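Local coordinates for probable E3 ubiquitin-protein ligase HERC1 (Homo sapiens, PDB 4QT6) that probably acts as a HECT-type E3 ubiquitin-protein ligase, the part present here being its SPRY domain, a beta-sandwich module that commonly mediates protein recognition, at residues S36-R50 / F98-E111. Residues are numbered along the deposited sequence; the frame is centred on the assembly and turned at random. Where two conformers were deposited one is given.
Sequences SGCYQWKFYIVKENR and FTQGDFITCVLDME. With ARF (formamide), chain D; ARF (formamide), chain F; ARF (formamide), chain E.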
ATOM      1  N   SER A  36       1.861 -12.082 -13.350  1.00 18.23           N
ATOM      2  CA  SER A  36       3.069 -12.123 -14.178  1.00 19.67           C
ATOM      3  C   SER A  36       3.379 -10.719 -14.698  1.00 20.04           C
ATOM      4  O   SER A  36       2.635  -9.751 -14.439  1.00 19.95           O
ATOM      5  CB  SER A  36       2.890 -13.100 -15.342  1.00 19.93           C
ATOM      6  OG  SER A  36       1.921 -12.667 -16.272  1.00 20.67           O
ATOM      7  N   GLY A  37       4.453 -10.596 -15.464  1.00 19.02           N
ATOM      8  CA  GLY A  37       4.732  -9.337 -16.126  1.00 19.93           C
ATOM      9  C   GLY A  37       4.999  -8.211 -15.148  1.00 20.82           C
ATOM     10  O   GLY A  37       5.658  -8.412 -14.121  1.00 21.15           O
ATOM     11  N   CYS A  38       4.491  -7.025 -15.475  0.65 20.59           N
ATOM     12  CA  CYS A  38       4.720  -5.820 -14.695  0.65 20.80           C
ATOM     13  C   CYS A  38       3.427  -4.988 -14.727  1.00 20.73           C
ATOM     14  O   CYS A  38       2.761  -4.900 -15.745  1.00 21.30           O
ATOM     15  CB  CYS A  38       5.953  -5.041 -15.241  0.65 21.44           C
ATOM     16  SG  CYS A  38       6.523  -3.580 -14.312  0.65 21.77           S
ATOM     17  N   TYR A  39       3.082  -4.413 -13.573  1.00 20.62           N
ATOM     18  CA  TYR A  39       1.908  -3.547 -13.468  1.00 19.20           C
ATOM     19  C   TYR A  39       2.284  -2.340 -12.650  1.00 19.27           C
ATOM     20  O   TYR A  39       2.902  -2.457 -11.594  1.00 18.50           O
ATOM     21  CB  TYR A  39       0.754  -4.261 -12.798  1.00 19.39           C
ATOM     22  CG  TYR A  39      -0.488  -3.416 -12.600  1.00 20.18           C
ATOM     23  CD1 TYR A  39      -1.151  -2.852 -13.684  1.00 21.22           C
ATOM     24  CD2 TYR A  39      -1.000  -3.210 -11.329  1.00 20.93           C
ATOM     25  CE1 TYR A  39      -2.294  -2.104 -13.514  1.00 22.02           C
ATOM     26  CE2 TYR A  39      -2.145  -2.455 -11.140  1.00 21.20           C
ATOM     27  CZ  TYR A  39      -2.786  -1.899 -12.237  1.00 22.11           C
ATOM     28  OH  TYR A  39      -3.938  -1.157 -12.076  1.00 24.77           O
ATOM     29  N   GLN A  40       1.897  -1.175 -13.158  1.00 18.93           N
ATOM     30  CA  GLN A  40       2.153   0.103 -12.508  0.70 19.67           C
ATOM     31  C   GLN A  40       0.804   0.787 -12.179  1.00 17.88           C
ATOM     32  O   GLN A  40      -0.136   0.735 -12.979  1.00 18.19           O
ATOM     33  CB  GLN A  40       2.981   0.946 -13.465  0.70 21.93           C
ATOM     34  CG  GLN A  40       3.613   2.172 -12.871  0.70 23.76           C
ATOM     35  CD  GLN A  40       4.518   2.892 -13.859  0.70 24.41           C
ATOM     36  OE1 GLN A  40       5.124   2.273 -14.734  0.70 24.43           O
ATOM     37  NE2 GLN A  40       4.578   4.200 -13.743  0.70 25.21           N
ATOM     38  N   TRP A  41       0.719   1.414 -11.011  1.00 16.89           N
ATOM     39  CA  TRP A  41      -0.471   2.165 -10.617  1.00 16.34           C
ATOM     40  C   TRP A  41      -0.059   3.226  -9.592  1.00 16.33           C
ATOM     41  O   TRP A  41       1.119   3.315  -9.212  1.00 16.24           O
ATOM     42  CB  TRP A  41      -1.566   1.242 -10.056  1.00 16.29           C
ATOM     43  CG  TRP A  41      -1.240   0.750  -8.699  1.00 16.51           C
ATOM     44  CD1 TRP A  41      -1.736   1.224  -7.527  1.00 15.75           C
ATOM     45  CD2 TRP A  41      -0.345  -0.321  -8.351  1.00 16.29           C
ATOM     46  NE1 TRP A  41      -1.206   0.544  -6.485  1.00 15.88           N
ATOM     47  CE2 TRP A  41      -0.365  -0.426  -6.953  1.00 16.98           C
ATOM     48  CE3 TRP A  41       0.446  -1.212  -9.092  1.00 18.22           C
ATOM     49  CZ2 TRP A  41       0.397  -1.360  -6.250  1.00 17.59           C
ATOM     50  CZ3 TRP A  41       1.223  -2.139  -8.403  1.00 18.07           C
ATOM     51  CH2 TRP A  41       1.188  -2.207  -6.985  1.00 18.35           C
ATOM     52  N   LYS A  42      -1.021   4.028  -9.136  1.00 16.75           N
ATOM     53  CA  LYS A  42      -0.751   5.018  -8.114  1.00 17.85           C
ATOM     54  C   LYS A  42      -1.728   4.933  -6.958  1.00 16.55           C
ATOM     55  O   LYS A  42      -2.859   4.522  -7.117  1.00 16.70           O
ATOM     56  CB  LYS A  42      -0.789   6.441  -8.694  1.00 18.87           C
ATOM     57  CG  LYS A  42       0.256   6.697  -9.750  1.00 20.58           C
ATOM     58  CD  LYS A  42       0.194   8.111 -10.258  1.00 24.07           C
ATOM     59  CE  LYS A  42       1.316   8.380 -11.237  1.00 28.15           C
ATOM     60  NZ  LYS A  42       1.087   9.658 -11.958  1.00 31.80           N
ATOM     61  N   PHE A  43      -1.233   5.265  -5.769  1.00 16.54           N
ATOM     62  CA  PHE A  43      -2.095   5.591  -4.644  1.00 17.90           C
ATOM     63  C   PHE A  43      -2.070   7.083  -4.438  1.00 18.62           C
ATOM     64  O   PHE A  43      -1.014   7.704  -4.572  1.00 19.77           O
ATOM     65  CB  PHE A  43      -1.625   4.900  -3.377  1.00 18.67           C
ATOM     66  CG  PHE A  43      -1.882   3.416  -3.355  1.00 18.69           C
ATOM     67  CD1 PHE A  43      -3.180   2.935  -3.355  1.00 19.75           C
ATOM     68  CD2 PHE A  43      -0.849   2.522  -3.256  1.00 20.45           C
ATOM     69  CE1 PHE A  43      -3.433   1.579  -3.308  1.00 20.59           C
ATOM     70  CE2 PHE A  43      -1.100   1.153  -3.188  1.00 19.26           C
ATOM     71  CZ  PHE A  43      -2.383   0.698  -3.187  1.00 20.32           C
ATOM     72  N   TYR A  44      -3.235   7.657  -4.121  1.00 17.64           N
ATOM     73  CA  TYR A  44      -3.345   9.077  -3.824  1.00 18.71           C
ATOM     74  C   TYR A  44      -3.887   9.192  -2.403  1.00 18.31           C
ATOM     75  O   TYR A  44      -4.905   8.562  -2.055  1.00 17.29           O
ATOM     76  CB  TYR A  44      -4.265   9.760  -4.822  1.00 18.53           C
ATOM     77  CG  TYR A  44      -4.538  11.187  -4.469  1.00 19.67           C
ATOM     78  CD1 TYR A  44      -3.549  12.150  -4.616  1.00 20.74           C
ATOM     79  CD2 TYR A  44      -5.772  11.570  -3.964  1.00 19.40           C
ATOM     80  CE1 TYR A  44      -3.794  13.478  -4.285  1.00 20.66           C
ATOM     81  CE2 TYR A  44      -6.019  12.890  -3.619  1.00 21.32           C
ATOM     82  CZ  TYR A  44      -5.020  13.832  -3.786  1.00 20.74           C
ATOM     83  OH  TYR A  44      -5.253  15.161  -3.473  1.00 24.87           O
ATOM     84  N   ILE A  45      -3.188   9.952  -1.569  1.00 18.39           N
ATOM     85  CA  ILE A  45      -3.563  10.063  -0.159  1.00 19.25           C
ATOM     86  C   ILE A  45      -4.641  11.148   0.014  1.00 20.75           C
ATOM     87  O   ILE A  45      -4.373  12.362  -0.006  1.00 22.49           O
ATOM     88  CB  ILE A  45      -2.357  10.309   0.781  1.00 19.64           C
ATOM     89  CG1 ILE A  45      -1.184   9.359   0.462  1.00 20.33           C
ATOM     90  CG2 ILE A  45      -2.789  10.181   2.226  1.00 19.57           C
ATOM     91  CD1 ILE A  45      -1.479   7.889   0.555  1.00 20.55           C
ATOM     92  N   VAL A  46      -5.882  10.692   0.151  1.00 20.46           N
ATOM     93  CA  VAL A  46      -7.030  11.610   0.186  1.00 21.13           C
ATOM     94  C   VAL A  46      -7.104  12.357   1.519  1.00 21.08           C
ATOM     95  O   VAL A  46      -7.370  13.576   1.560  1.00 21.07           O
ATOM     96  CB  VAL A  46      -8.351  10.861  -0.093  1.00 20.73           C
ATOM     97  CG1 VAL A  46      -9.543  11.758   0.163  1.00 20.73           C
ATOM     98  CG2 VAL A  46      -8.412  10.365  -1.538  1.00 20.08           C
ATOM     99  N   LYS A  47      -6.954  11.616   2.604  1.00 21.49           N
ATOM    100  CA  LYS A  47      -7.118  12.143   3.950  1.00 22.41           C
ATOM    101  C   LYS A  47      -6.114  11.461   4.873  1.00 23.15           C
ATOM    102  O   LYS A  47      -6.041  10.227   4.944  1.00 22.38           O
ATOM    103  CB  LYS A  47      -8.555  11.921   4.436  1.00 23.72           C
ATOM    104  CG  LYS A  47      -8.860  12.444   5.838  1.00 26.98           C
ATOM    105  CD  LYS A  47      -8.679  13.945   5.936  1.00 31.80           C
ATOM    106  CE  LYS A  47      -8.837  14.457   7.372  1.00 34.51           C
ATOM    107  NZ  LYS A  47      -7.728  14.046   8.292  1.00 36.34           N
ATOM    108  N   GLU A  48      -5.337  12.285   5.576  1.00 22.10           N
ATOM    109  CA  GLU A  48      -4.429  11.818   6.602  1.00 22.06           C
ATOM    110  C   GLU A  48      -4.274  12.896   7.683  1.00 24.27           C
ATOM    111  O   GLU A  48      -4.787  14.004   7.529  1.00 26.22           O
ATOM    112  CB  GLU A  48      -3.058  11.457   5.993  1.00 21.82           C
ATOM    113  CG  GLU A  48      -2.788   9.947   5.928  1.00 22.06           C
ATOM    114  CD  GLU A  48      -2.508   9.336   7.292  1.00 23.16           C
ATOM    115  OE1 GLU A  48      -2.156   8.133   7.366  1.00 21.10           O
ATOM    116  OE2 GLU A  48      -2.637  10.058   8.321  1.00 22.60           O
ATOM    117  N   ASN A  49      -3.593  12.527   8.762  1.00 26.26           N
ATOM    118  CA  ASN A  49      -3.140  13.475   9.803  1.00 28.59           C
ATOM    119  C   ASN A  49      -1.702  13.844   9.518  1.00 28.11           C
ATOM    120  O   ASN A  49      -0.794  13.056   9.769  1.00 27.36           O
ATOM    121  CB  ASN A  49      -3.279  12.840  11.178  1.00 29.80           C
ATOM    122  CG  ASN A  49      -4.695  12.431  11.474  1.00 31.29           C
ATOM    123  OD1 ASN A  49      -5.020  11.241  11.564  1.00 35.36           O
ATOM    124  ND2 ASN A  49      -5.568  13.418  11.584  1.00 32.70           N
ATOM    125  N   ARG A  50      -1.504  15.024   8.940  1.00 29.56           N
ATOM    126  CA  ARG A  50      -0.178  15.465   8.536  1.00 31.25           C
ATOM    127  C   ARG A  50       0.757  15.471   9.740  1.00 32.87           C
ATOM    128  O   ARG A  50       0.398  15.968  10.818  1.00 33.94           O
ATOM    129  CB  ARG A  50      -0.229  16.855   7.912  1.00 33.33           C
ATOM    130  CG  ARG A  50      -0.904  16.906   6.548  0.60 33.87           C
ATOM    131  CD  ARG A  50      -1.333  18.326   6.215  0.60 34.33           C
ATOM    132  NE  ARG A  50      -2.318  18.391   5.136  0.60 34.02           N
ATOM    133  CZ  ARG A  50      -2.047  18.278   3.833  0.60 34.34           C
ATOM    134  NH1 ARG A  50      -0.803  18.057   3.398  0.60 34.68           N
ATOM    135  NH2 ARG A  50      -3.036  18.379   2.951  0.60 34.62           N
ATOM    136  N   PHE A  98       5.526  10.489   3.046  1.00 24.51           N
ATOM    137  CA  PHE A  98       4.457  11.054   2.240  1.00 23.24           C
ATOM    138  C   PHE A  98       3.224  11.278   3.094  1.00 22.89           C
ATOM    139  O   PHE A  98       3.140  10.780   4.224  1.00 23.11           O
ATOM    140  CB  PHE A  98       4.167  10.194   0.996  1.00 22.65           C
ATOM    141  CG  PHE A  98       3.824   8.752   1.299  1.00 20.99           C
ATOM    142  CD1 PHE A  98       4.823   7.803   1.439  1.00 20.92           C
ATOM    143  CD2 PHE A  98       2.508   8.336   1.411  1.00 21.03           C
ATOM    144  CE1 PHE A  98       4.528   6.475   1.696  1.00 20.02           C
ATOM    145  CE2 PHE A  98       2.204   7.004   1.668  1.00 19.83           C
ATOM    146  CZ  PHE A  98       3.206   6.073   1.820  1.00 20.63           C
ATOM    147  N   THR A  99       2.281  12.049   2.568  1.00 23.09           N
ATOM    148  CA  THR A  99       1.123  12.471   3.352  1.00 23.00           C
ATOM    149  C   THR A  99      -0.040  12.836   2.452  1.00 22.94           C
ATOM    150  O   THR A  99      -0.011  12.606   1.212  1.00 22.64           O
ATOM    151  CB  THR A  99       1.500  13.654   4.293  1.00 23.79           C
ATOM    152  OG1 THR A  99       0.471  13.855   5.278  1.00 24.29           O
ATOM    153  CG2 THR A  99       1.753  14.909   3.513  1.00 24.66           C
ATOM    154  N   GLN A 100      -1.082  13.392   3.075  1.00 22.33           N
ATOM    155  CA  GLN A 100      -2.265  13.842   2.358  1.00 23.66           C
ATOM    156  C   GLN A 100      -1.889  14.676   1.147  1.00 23.07           C
ATOM    157  O   GLN A 100      -1.061  15.589   1.244  1.00 25.55           O
ATOM    158  CB  GLN A 100      -3.131  14.672   3.303  1.00 24.08           C
ATOM    159  CG  GLN A 100      -4.467  15.054   2.712  1.00 25.33           C
ATOM    160  CD  GLN A 100      -5.422  15.633   3.738  1.00 26.46           C
ATOM    161  OE1 GLN A 100      -5.631  15.065   4.809  1.00 27.91           O
ATOM    162  NE2 GLN A 100      -6.043  16.765   3.390  1.00 29.91           N
ATOM    163  N   GLY A 101      -2.491  14.373   0.004  1.00 22.74           N
ATOM    164  CA  GLY A 101      -2.271  15.107  -1.226  1.00 21.98           C
ATOM    165  C   GLY A 101      -1.132  14.610  -2.095  1.00 22.17           C
ATOM    166  O   GLY A 101      -0.970  15.090  -3.229  1.00 22.37           O
ATOM    167  N   ASP A 102      -0.360  13.645  -1.597  1.00 22.04           N
ATOM    168  CA  ASP A 102       0.710  13.024  -2.381  1.00 21.14           C
ATOM    169  C   ASP A 102       0.211  11.803  -3.171  1.00 20.80           C
ATOM    170  O   ASP A 102      -0.759  11.107  -2.775  1.00 20.70           O
ATOM    171  CB  ASP A 102       1.866  12.566  -1.482  1.00 23.05           C
ATOM    172  CG  ASP A 102       2.620  13.725  -0.842  1.00 23.19           C
ATOM    173  OD1 ASP A 102       2.727  14.776  -1.501  1.00 25.97           O
ATOM    174  OD2 ASP A 102       3.128  13.554   0.297  1.00 24.65           O
ATOM    175  N   PHE A 103       0.879  11.588  -4.295  1.00 20.33           N
ATOM    176  CA  PHE A 103       0.774  10.368  -5.109  1.00 21.13           C
ATOM    177  C   PHE A 103       1.977   9.489  -4.901  1.00 22.41           C
ATOM    178  O   PHE A 103       3.112   9.990  -4.915  1.00 23.52           O
ATOM    179  CB  PHE A 103       0.771  10.685  -6.600  1.00 21.14           C
ATOM    180  CG  PHE A 103      -0.486  11.311  -7.104  1.00 22.23           C
ATOM    181  CD1 PHE A 103      -0.622  12.688  -7.122  1.00 23.51           C
ATOM    182  CD2 PHE A 103      -1.504  10.531  -7.630  1.00 21.76           C
ATOM    183  CE1 PHE A 103      -1.779  13.274  -7.618  1.00 23.19           C
ATOM    184  CE2 PHE A 103      -2.645  11.101  -8.133  1.00 23.05           C
ATOM    185  CZ  PHE A 103      -2.786  12.479  -8.128  1.00 22.62           C
ATOM    186  N   ILE A 104       1.748   8.179  -4.746  1.00 18.81           N
ATOM    187  CA  ILE A 104       2.836   7.191  -4.718  1.00 19.50           C
ATOM    188  C   ILE A 104       2.628   6.286  -5.924  1.00 19.41           C
ATOM    189  O   ILE A 104       1.653   5.579  -6.013  1.00 19.03           O
ATOM    190  CB  ILE A 104       2.880   6.373  -3.400  1.00 19.11           C
ATOM    191  CG1 ILE A 104       3.099   7.291  -2.190  1.00 20.79           C
ATOM    192  CG2 ILE A 104       3.938   5.269  -3.480  1.00 19.14           C
ATOM    193  CD1 ILE A 104       4.398   8.075  -2.247  1.00 21.23           C
ATOM    194  N   THR A 105       3.568   6.325  -6.854  1.00 19.50           N
ATOM    195  CA  THR A 105       3.598   5.375  -7.953  1.00 20.29           C
ATOM    196  C   THR A 105       4.173   4.069  -7.447  1.00 20.33           C
ATOM    197  O   THR A 105       5.216   4.057  -6.776  1.00 19.76           O
ATOM    198  CB  THR A 105       4.479   5.890  -9.104  1.00 20.97           C
ATOM    199  OG1 THR A 105       3.982   7.164  -9.562  1.00 22.41           O
ATOM    200  CG2 THR A 105       4.527   4.902 -10.250  1.00 21.95           C
ATOM    201  N   CYS A 106       3.515   2.967  -7.789  1.00 19.04           N
ATOM    202  CA  CYS A 106       3.952   1.643  -7.402  1.00 19.91           C
ATOM    203  C   CYS A 106       4.214   0.878  -8.680  1.00 20.13           C
ATOM    204  O   CYS A 106       3.400   0.901  -9.603  1.00 18.43           O
ATOM    205  CB  CYS A 106       2.859   0.930  -6.598  1.00 19.86           C
ATOM    206  SG  CYS A 106       2.250   1.895  -5.181  1.00 23.26           S
ATOM    207  N   VAL A 107       5.365   0.208  -8.744  1.00 20.43           N
ATOM    208  CA  VAL A 107       5.702  -0.650  -9.853  1.00 20.98           C
ATOM    209  C   VAL A 107       5.942  -2.054  -9.331  1.00 20.53           C
ATOM    210  O   VAL A 107       6.872  -2.264  -8.550  1.00 21.93           O
ATOM    211  CB  VAL A 107       6.968  -0.175 -10.597  1.00 22.04           C
ATOM    212  CG1 VAL A 107       7.206  -1.052 -11.810  1.00 21.84           C
ATOM    213  CG2 VAL A 107       6.809   1.266 -11.041  1.00 22.61           C
ATOM    214  N   LEU A 108       5.063  -2.972  -9.699  1.00 19.61           N
ATOM    215  CA  LEU A 108       5.162  -4.362  -9.316  1.00 19.43           C
ATOM    216  C   LEU A 108       5.629  -5.146 -10.526  1.00 20.49           C
ATOM    217  O   LEU A 108       4.874  -5.355 -11.487  1.00 19.17           O
ATOM    218  CB  LEU A 108       3.814  -4.891  -8.808  1.00 19.51           C
ATOM    219  CG  LEU A 108       3.776  -6.369  -8.484  1.00 19.46           C
ATOM    220  CD1 LEU A 108       4.772  -6.720  -7.370  1.00 20.29           C
ATOM    221  CD2 LEU A 108       2.351  -6.789  -8.146  1.00 21.11           C
ATOM    222  N   ASP A 109       6.882  -5.592 -10.467  1.00 20.57           N
ATOM    223  CA  ASP A 109       7.520  -6.293 -11.586  1.00 22.66           C
ATOM    224  C   ASP A 109       7.662  -7.763 -11.208  1.00 23.14           C
ATOM    225  O   ASP A 109       8.585  -8.150 -10.486  1.00 24.52           O
ATOM    226  CB  ASP A 109       8.872  -5.637 -11.894  1.00 22.84           C
ATOM    227  CG  ASP A 109       9.502  -6.162 -13.178  1.00 23.54           C
ATOM    228  OD1 ASP A 109       9.154  -7.279 -13.581  1.00 25.42           O
ATOM    229  OD2 ASP A 109      10.327  -5.438 -13.768  1.00 28.32           O
HETATM  230  N   MSE A 110       6.721  -8.572 -11.676  1.00 24.71           N
HETATM  231  CA  MSE A 110       6.653  -9.980 -11.282  1.00 26.39           C
HETATM  232  C   MSE A 110       7.646 -10.830 -12.035  1.00 29.21           C
HETATM  233  O   MSE A 110       7.892 -11.988 -11.659  1.00 33.62           O
HETATM  234  CB  MSE A 110       5.265 -10.550 -11.467  1.00 26.89           C
HETATM  235  CG  MSE A 110       4.165  -9.755 -10.789  1.00 28.03           C
HETATM  236 SE   MSE A 110       4.261 -10.121  -8.860  1.00 29.98          SE
HETATM  237  CE  MSE A 110       3.462 -11.917  -8.960  1.00 29.87           C
ATOM    238  N   GLU A 111       8.172 -10.299 -13.132  1.00 27.28           N
ATOM    239  CA  GLU A 111       9.213 -10.985 -13.902  0.50 27.89           C
ATOM    240  C   GLU A 111      10.555 -10.839 -13.179  1.00 27.76           C
ATOM    241  O   GLU A 111      11.202 -11.833 -12.868  1.00 29.36           O
ATOM    242  CB  GLU A 111       9.267 -10.430 -15.334  0.50 28.07           C
ATOM    243  CG  GLU A 111      10.370 -11.005 -16.212  0.50 27.98           C
ATOM    244  CD  GLU A 111      10.294 -12.510 -16.382  0.50 29.69           C
ATOM    245  OE1 GLU A 111      11.325 -13.109 -16.766  0.50 30.27           O
ATOM    246  OE2 GLU A 111       9.225 -13.099 -16.122  0.50 27.97           O
TER
HETATM  247  N   ARF D2203      -3.318  -6.793 -13.386  1.00 50.15           N
HETATM  248  C   ARF D2203      -3.870  -5.578 -13.418  1.00 53.05           C
HETATM  249  O   ARF D2203      -4.413  -5.145 -12.411  1.00 53.38           O
HETATM  250  N   ARF F2205      -5.664  -2.016  -9.500  1.00 39.71           N
HETATM  251  C   ARF F2205      -6.593  -1.045  -9.486  1.00 41.32           C
HETATM  252  O   ARF F2205      -7.629  -1.223  -8.850  1.00 39.14           O
HETATM  253  N   ARF E2204      -3.642  16.445  -8.408  1.00 32.45           N
HETATM  254  C   ARF E2204      -4.645  15.731  -7.879  1.00 31.07           C
HETATM  255  O   ARF E2204      -5.280  15.012  -8.614  1.00 26.42           O
HETATM  256  O   HOH W   1      -5.960  16.640   6.957  1.00 42.80           O
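Trp-41 lies over Cys-106 in a hydrogen-bonded pair of the antiparallel strands 38-47 and 103-109. CB of Cys-106 stands 3.5 Å from the centroid of the six-membered ring of Trp-41, a CH-pi contact over the face, while SG meets the five-membered ring obliquely. The indole reaches this position because its CG sits between backbone N and carbonyl carbon (chi1 74°), which folds the ring across toward the partner strand; CB of Leu-108 then meets its edge, 3.8 Å from CZ3 of Trp-41. Beside it, SG of Cys-106 also approaches CD2 of Phe-43 at 3.7 Å, so one thiol serves two rings. Were Trp-41 reduced to an alanine, Cys-106 CB would probably face a gap and Leu-108 CB would lose its aromatic neighbour.

The other face carries Tyr-44 and Phe-103, whose planes meet at 44°: CD1 of Tyr-44 sits over the centre of the Phe-103 ring, 3.6 Å from CZ of Phe-103. Lys-42 runs alongside Thr-105, its NZ hydrogen-bonded to Met-158 O.

Just before strand 103-109, the type II turn from Thr-99 to Asp-102 is held to Ile-45 by two backbone bonds, Ile-45 N to Asp-102 O and Gly-101 N to Ile-45 O, and the extended Gln-100 side chain accepts a nearly straight bond from Glu-48 N to its OE1 (2.9 Å, 172° at the hydrogen).

Both strands are central in one sheet of the SPRY beta-sandwich, between 150-154 and 114-119; Trp-41 and Phe-43 pack inward against Val-59 and Val-57 of strand 55-60 in the opposing sheet.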